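Local coordinates for oxidoreductase, NAD-binding/iron-sulfur cluster-binding protein (Nitratireductor pacificus pht-3B, PDB 6ZXU) that probably removes halogen atoms reductively from organohalides, using a bound cobalamin and two [4Fe-4S] clusters, at residues T300-A312 / G557-K569. Numbering follows the deposited sequence.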
loop_
_atom_site.group_PDB
_atom_site.type_symbol
_atom_site.label_atom_id
_atom_site.label_comp_id
_atom_site.label_asym_id
_atom_site.label_seq_id
_atom_site.Cartn_x
_atom_site.Cartn_y
_atom_site.Cartn_z
ATOM N N THR A 300 -18.269 14.922 7.834
ATOM C CA THR A 300 -18.998 15.803 6.914
ATOM C C THR A 300 -20.270 15.124 6.362
ATOM O O THR A 300 -21.009 15.720 5.620
ATOM C CB THR A 300 -18.118 16.251 5.747
ATOM O OG1 THR A 300 -17.650 15.071 5.026
ATOM C CG2 THR A 300 -16.892 17.051 6.257
ATOM N N THR A 301 -20.458 13.859 6.674
ATOM C CA THR A 301 -21.602 13.129 6.223
ATOM C C THR A 301 -22.282 12.564 7.459
ATOM O O THR A 301 -21.592 12.274 8.461
ATOM C CB THR A 301 -21.196 11.964 5.252
ATOM O OG1 THR A 301 -20.061 11.205 5.766
ATOM C CG2 THR A 301 -20.842 12.500 3.915
ATOM N N LEU A 302 -23.581 12.358 7.384
ATOM C CA LEU A 302 -24.338 11.902 8.556
ATOM C C LEU A 302 -24.007 10.491 9.031
ATOM O O LEU A 302 -23.938 9.569 8.245
ATOM C CB LEU A 302 -25.813 11.979 8.237
ATOM C CG LEU A 302 -26.828 11.771 9.342
ATOM C CD1 LEU A 302 -26.651 12.764 10.480
ATOM C CD2 LEU A 302 -28.196 11.914 8.680
ATOM N N VAL A 303 -23.699 10.341 10.311
ATOM C CA VAL A 303 -23.480 9.034 10.955
ATOM C C VAL A 303 -24.476 8.962 12.145
ATOM O O VAL A 303 -24.454 9.809 13.067
ATOM C CB VAL A 303 -22.032 8.889 11.458
ATOM C CG1 VAL A 303 -21.803 7.559 12.172
ATOM C CG2 VAL A 303 -21.067 9.046 10.294
ATOM N N VAL A 304 -25.366 8.001 12.088
ATOM C CA VAL A 304 -26.382 7.816 13.177
ATOM C C VAL A 304 -26.033 6.507 13.871
ATOM O O VAL A 304 -26.527 5.448 13.501
ATOM C CB VAL A 304 -27.796 7.775 12.571
ATOM C CG1 VAL A 304 -28.843 7.743 13.711
ATOM C CG2 VAL A 304 -28.024 8.977 11.645
ATOM N N ARG A 305 -25.193 6.595 14.903
ATOM C CA ARG A 305 -24.643 5.407 15.516
ATOM C C ARG A 305 -25.704 4.477 16.079
ATOM O O ARG A 305 -25.580 3.233 15.973
ATOM C CB ARG A 305 -23.707 5.771 16.625
ATOM C CG ARG A 305 -22.429 6.408 16.152
ATOM C CD ARG A 305 -21.722 7.038 17.324
ATOM N NE ARG A 305 -20.386 7.351 16.949
ATOM C CZ ARG A 305 -20.066 8.354 16.144
ATOM N NH1 ARG A 305 -20.990 9.144 15.589
ATOM N NH2 ARG A 305 -18.802 8.509 15.845
ATOM N N GLN A 306 -26.791 5.030 16.637
ATOM C CA GLN A 306 -27.826 4.153 17.188
ATOM C C GLN A 306 -28.568 3.376 16.127
ATOM O O GLN A 306 -29.234 2.412 16.455
ATOM C CB GLN A 306 -28.819 4.931 18.041
ATOM C CG GLN A 306 -28.212 5.378 19.317
ATOM C CD GLN A 306 -29.255 6.105 20.190
ATOM O OE1 GLN A 306 -29.459 7.287 20.042
ATOM N NE2 GLN A 306 -29.961 5.372 20.944
ATOM N N GLU A 307 -28.424 3.732 14.848
ATOM C CA GLU A 307 -29.114 3.019 13.794
ATOM C C GLU A 307 -28.178 2.107 12.946
ATOM O O GLU A 307 -28.613 1.543 11.960
ATOM C CB GLU A 307 -29.813 3.998 12.901
ATOM C CG GLU A 307 -30.912 4.767 13.637
ATOM C CD GLU A 307 -31.661 5.841 12.771
ATOM O OE1 GLU A 307 -32.302 6.829 13.331
ATOM O OE2 GLU A 307 -31.591 5.737 11.497
ATOM N N ILE A 308 -26.909 2.014 13.308
ATOM C CA ILE A 308 -25.975 1.221 12.533
ATOM C C ILE A 308 -25.981 -0.227 13.060
ATOM O O ILE A 308 -25.543 -0.448 14.156
ATOM C CB ILE A 308 -24.543 1.794 12.587
ATOM C CG1 ILE A 308 -24.465 3.173 12.009
ATOM C CG2 ILE A 308 -23.621 0.865 11.839
ATOM C CD1 ILE A 308 -23.143 3.893 12.231
ATOM N N GLN A 309 -26.415 -1.172 12.259
ATOM C CA GLN A 309 -26.352 -2.567 12.645
ATOM C C GLN A 309 -25.017 -3.165 12.265
ATOM O O GLN A 309 -24.415 -2.801 11.248
ATOM C CB GLN A 309 -27.402 -3.377 11.979
ATOM C CG GLN A 309 -28.795 -3.062 12.352
ATOM C CD GLN A 309 -29.786 -3.889 11.463
ATOM O OE1 GLN A 309 -30.698 -3.344 10.850
ATOM N NE2 GLN A 309 -29.579 -5.182 11.379
ATOM N N ARG A 310 -24.505 -4.050 13.117
ATOM C CA ARG A 310 -23.289 -4.818 12.841
ATOM C C ARG A 310 -23.629 -5.983 11.842
ATOM O O ARG A 310 -24.738 -6.480 11.805
ATOM C CB ARG A 310 -22.642 -5.308 14.143
ATOM C CG ARG A 310 -22.003 -4.192 14.923
ATOM C CD ARG A 310 -21.591 -4.615 16.301
ATOM N NE ARG A 310 -20.551 -5.637 16.259
ATOM C CZ ARG A 310 -20.077 -6.257 17.314
ATOM N NH1 ARG A 310 -20.590 -6.019 18.486
ATOM N NH2 ARG A 310 -19.176 -7.197 17.196
ATOM N N VAL A 311 -22.664 -6.282 10.983
ATOM C CA VAL A 311 -22.801 -7.122 9.793
ATOM C C VAL A 311 -21.958 -8.385 10.013
ATOM O O VAL A 311 -20.819 -8.296 10.583
ATOM C CB VAL A 311 -22.234 -6.347 8.533
ATOM C CG1 VAL A 311 -22.488 -7.135 7.289
ATOM C CG2 VAL A 311 -22.911 -4.975 8.465
ATOM N N ALA A 312 -22.485 -9.538 9.671
ATOM C CA ALA A 312 -21.693 -10.750 9.699
ATOM C C ALA A 312 -20.446 -10.602 8.738
ATOM O O ALA A 312 -20.575 -10.024 7.661
ATOM C CB ALA A 312 -22.549 -11.951 9.264
ATOM N N GLY A 557 -25.718 9.296 -8.980
ATOM C CA GLY A 557 -26.778 10.039 -8.311
ATOM C C GLY A 557 -26.380 10.605 -6.944
ATOM O O GLY A 557 -25.227 10.864 -6.693
ATOM N N ASP A 558 -27.364 10.848 -6.117
ATOM C CA ASP A 558 -27.187 11.527 -4.878
ATOM C C ASP A 558 -26.848 10.510 -3.776
ATOM O O ASP A 558 -27.065 9.325 -3.951
ATOM C CB ASP A 558 -28.483 12.240 -4.517
ATOM C CG ASP A 558 -28.751 13.436 -5.414
ATOM O OD1 ASP A 558 -27.785 14.047 -5.964
ATOM O OD2 ASP A 558 -29.963 13.758 -5.522
ATOM N N LYS A 559 -26.308 11.009 -2.688
ATOM C CA LYS A 559 -26.068 10.182 -1.534
ATOM C C LYS A 559 -27.411 9.663 -0.985
ATOM O O LYS A 559 -28.450 10.295 -1.130
ATOM C CB LYS A 559 -25.319 10.935 -0.464
ATOM C CG LYS A 559 -23.846 11.134 -0.781
ATOM C CD LYS A 559 -23.152 12.041 0.229
ATOM C CE LYS A 559 -23.387 13.485 -0.152
ATOM N NZ LYS A 559 -22.821 14.376 0.881
ATOM N N VAL A 560 -27.376 8.497 -0.364
ATOM C CA VAL A 560 -28.498 7.847 0.268
ATOM C C VAL A 560 -28.109 7.464 1.711
ATOM O O VAL A 560 -26.923 7.461 2.094
ATOM C CB VAL A 560 -28.965 6.568 -0.480
ATOM C CG1 VAL A 560 -29.479 6.914 -1.864
ATOM C CG2 VAL A 560 -27.869 5.514 -0.614
ATOM N N MET A 561 -29.128 7.152 2.499
ATOM C CA MET A 561 -28.885 6.532 3.802
ATOM C C MET A 561 -28.764 5.029 3.583
ATOM O O MET A 561 -29.526 4.441 2.812
ATOM C CB MET A 561 -30.087 6.849 4.770
ATOM C CG MET A 561 -30.240 8.307 5.160
ATOM S SD MET A 561 -28.736 9.115 5.715
ATOM C CE MET A 561 -28.438 8.260 7.253
ATOM N N PHE A 562 -27.850 4.434 4.307
ATOM C CA PHE A 562 -27.555 3.011 4.214
ATOM C C PHE A 562 -27.097 2.599 5.606
ATOM O O PHE A 562 -26.104 3.094 6.070
ATOM C CB PHE A 562 -26.401 2.796 3.157
ATOM C CG PHE A 562 -25.920 1.382 3.015
ATOM C CD1 PHE A 562 -24.862 0.877 3.784
ATOM C CD2 PHE A 562 -26.532 0.527 2.126
ATOM C CE1 PHE A 562 -24.499 -0.420 3.688
ATOM C CE2 PHE A 562 -26.165 -0.793 2.040
ATOM C CZ PHE A 562 -25.114 -1.257 2.810
ATOM N N ASN A 563 -27.844 1.690 6.253
ATOM C CA ASN A 563 -27.488 1.092 7.533
ATOM C C ASN A 563 -27.062 2.158 8.495
ATOM O O ASN A 563 -26.059 2.016 9.206
ATOM C CB ASN A 563 -26.396 0.039 7.390
ATOM C CG ASN A 563 -26.153 -0.764 8.689
ATOM O OD1 ASN A 563 -27.031 -0.888 9.534
ATOM N ND2 ASN A 563 -25.009 -1.311 8.810
ATOM N N GLY A 564 -27.857 3.251 8.578
ATOM C CA GLY A 564 -27.587 4.289 9.542
ATOM C C GLY A 564 -26.635 5.392 9.211
ATOM O O GLY A 564 -26.335 6.213 10.048
ATOM N N TYR A 565 -26.051 5.407 8.004
ATOM C CA TYR A 565 -25.134 6.464 7.611
ATOM C C TYR A 565 -25.353 6.883 6.171
ATOM O O TYR A 565 -25.801 6.149 5.367
ATOM C CB TYR A 565 -23.652 6.088 7.873
ATOM C CG TYR A 565 -23.260 4.741 7.283
ATOM C CD1 TYR A 565 -23.398 3.572 8.002
ATOM C CD2 TYR A 565 -22.773 4.669 6.053
ATOM C CE1 TYR A 565 -23.105 2.353 7.457
ATOM C CE2 TYR A 565 -22.427 3.484 5.493
ATOM C CZ TYR A 565 -22.570 2.327 6.190
ATOM O OH TYR A 565 -22.231 1.139 5.626
ATOM N N GLU A 566 -24.928 8.101 5.880
ATOM C CA GLU A 566 -25.040 8.731 4.588
ATOM C C GLU A 566 -23.794 8.322 3.735
ATOM O O GLU A 566 -22.634 8.435 4.177
ATOM C CB GLU A 566 -25.034 10.253 4.776
ATOM C CG GLU A 566 -25.013 11.086 3.507
ATOM C CD GLU A 566 -24.946 12.613 3.773
ATOM O OE1 GLU A 566 -24.672 13.080 4.938
ATOM O OE2 GLU A 566 -25.098 13.345 2.758
ATOM N N ILE A 567 -24.044 7.924 2.502
ATOM C CA ILE A 567 -23.002 7.401 1.648
ATOM C C ILE A 567 -23.473 7.454 0.192
ATOM O O ILE A 567 -24.660 7.493 -0.083
ATOM C CB ILE A 567 -22.683 5.951 2.111
ATOM C CG1 ILE A 567 -21.287 5.563 1.613
ATOM C CG2 ILE A 567 -23.779 4.979 1.739
ATOM C CD1 ILE A 567 -20.642 4.457 2.354
ATOM N N TRP A 568 -22.517 7.465 -0.739
ATOM C CA TRP A 568 -22.793 7.145 -2.142
ATOM C C TRP A 568 -22.641 5.617 -2.280
ATOM O O TRP A 568 -21.525 5.117 -2.238
ATOM C CB TRP A 568 -21.783 7.809 -3.093
ATOM C CG TRP A 568 -22.103 9.258 -3.493
ATOM C CD1 TRP A 568 -23.077 9.657 -4.351
ATOM C CD2 TRP A 568 -21.442 10.431 -3.061
ATOM N NE1 TRP A 568 -23.089 11.005 -4.459
ATOM C CE2 TRP A 568 -22.090 11.519 -3.663
ATOM C CE3 TRP A 568 -20.418 10.680 -2.165
ATOM C CZ2 TRP A 568 -21.684 12.848 -3.478
ATOM C CZ3 TRP A 568 -20.001 11.968 -1.992
ATOM C CH2 TRP A 568 -20.665 13.057 -2.607
ATOM N N LYS A 569 -23.708 4.876 -2.380
ATOM C CA LYS A 569 -23.581 3.420 -2.360
ATOM C C LYS A 569 -23.372 2.911 -3.763
ATOM O O LYS A 569 -24.203 3.102 -4.661
ATOM C CB LYS A 569 -24.801 2.720 -1.681
ATOM C CG LYS A 569 -24.475 1.263 -1.317
ATOM C CD LYS A 569 -23.556 1.271 -0.096
ATOM C CE LYS A 569 -22.720 0.076 -0.024
ATOM N NZ LYS A 569 -21.766 0.211 1.101
HETATM O O HOH W 1 -23.143 15.558 3.808
HETATM O O HOH W 2 -21.342 9.029 6.534
HETATM O O HOH W 3 -29.896 -1.722 9.151
#
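N563 lays its carboxamide against the backbone of Q309 and bonds it twice: OD1 accepts from Q309 N at 2.8 Å, from a donor tilted off the carbonyl plane, while ND2 gives an almost straight bond, 2.9 Å, to Q309 O. Both ends of the amide are thus engaged, which fixes its flip, and a water shared with Q309 OE1 also donates to OD1. With CG anti to the backbone N (chi1 -171°), the amide reaches out from the type I' turn F562-Y565 of a β-hairpin, strands 560-562 and 565-567. The loop 300-312 runs along the 565-567 edge of this hairpin, which carries Y565 and K569 of the cobalamin site, and round its turn.

Beside the turn, I308 crosses N563 at about a right angle, its CG1 resting on N563 O. The same I308 CG1 meets the edge of the Y565 ring, 4.2 Å from Y565 CD1. Y565 turns its hydroxyl to cobalamin, to which it is hydrogen-bonded. G564, at positive phi (86°), lies against V304, E307 and I308, its CA 3.8 Å from E307 O.

Earlier in the loop, a single antiparallel bridge joins V303 to Y565, flanked by the bonds V304 N to G564 O and E566 N to L302 O. L302 CD2 packs on M561 CE at 3.9 Å, and helix 713-721 also touches M561 (through A716) and V304 (through L720).

E566 extends across T301, its chain extended. OE2 is met by K559 NZ from above the carboxylate plane in a salt bridge; K559 NZ also hydrogen-bonds Q536. OE1 has a second charged partner in R717, a pairing that would favour the ionised acid. The anti lone pair of E566 OE1 takes the hydrogen of L302 N, 2.8 Å from N to OE1, with an N-H...O angle of 168°.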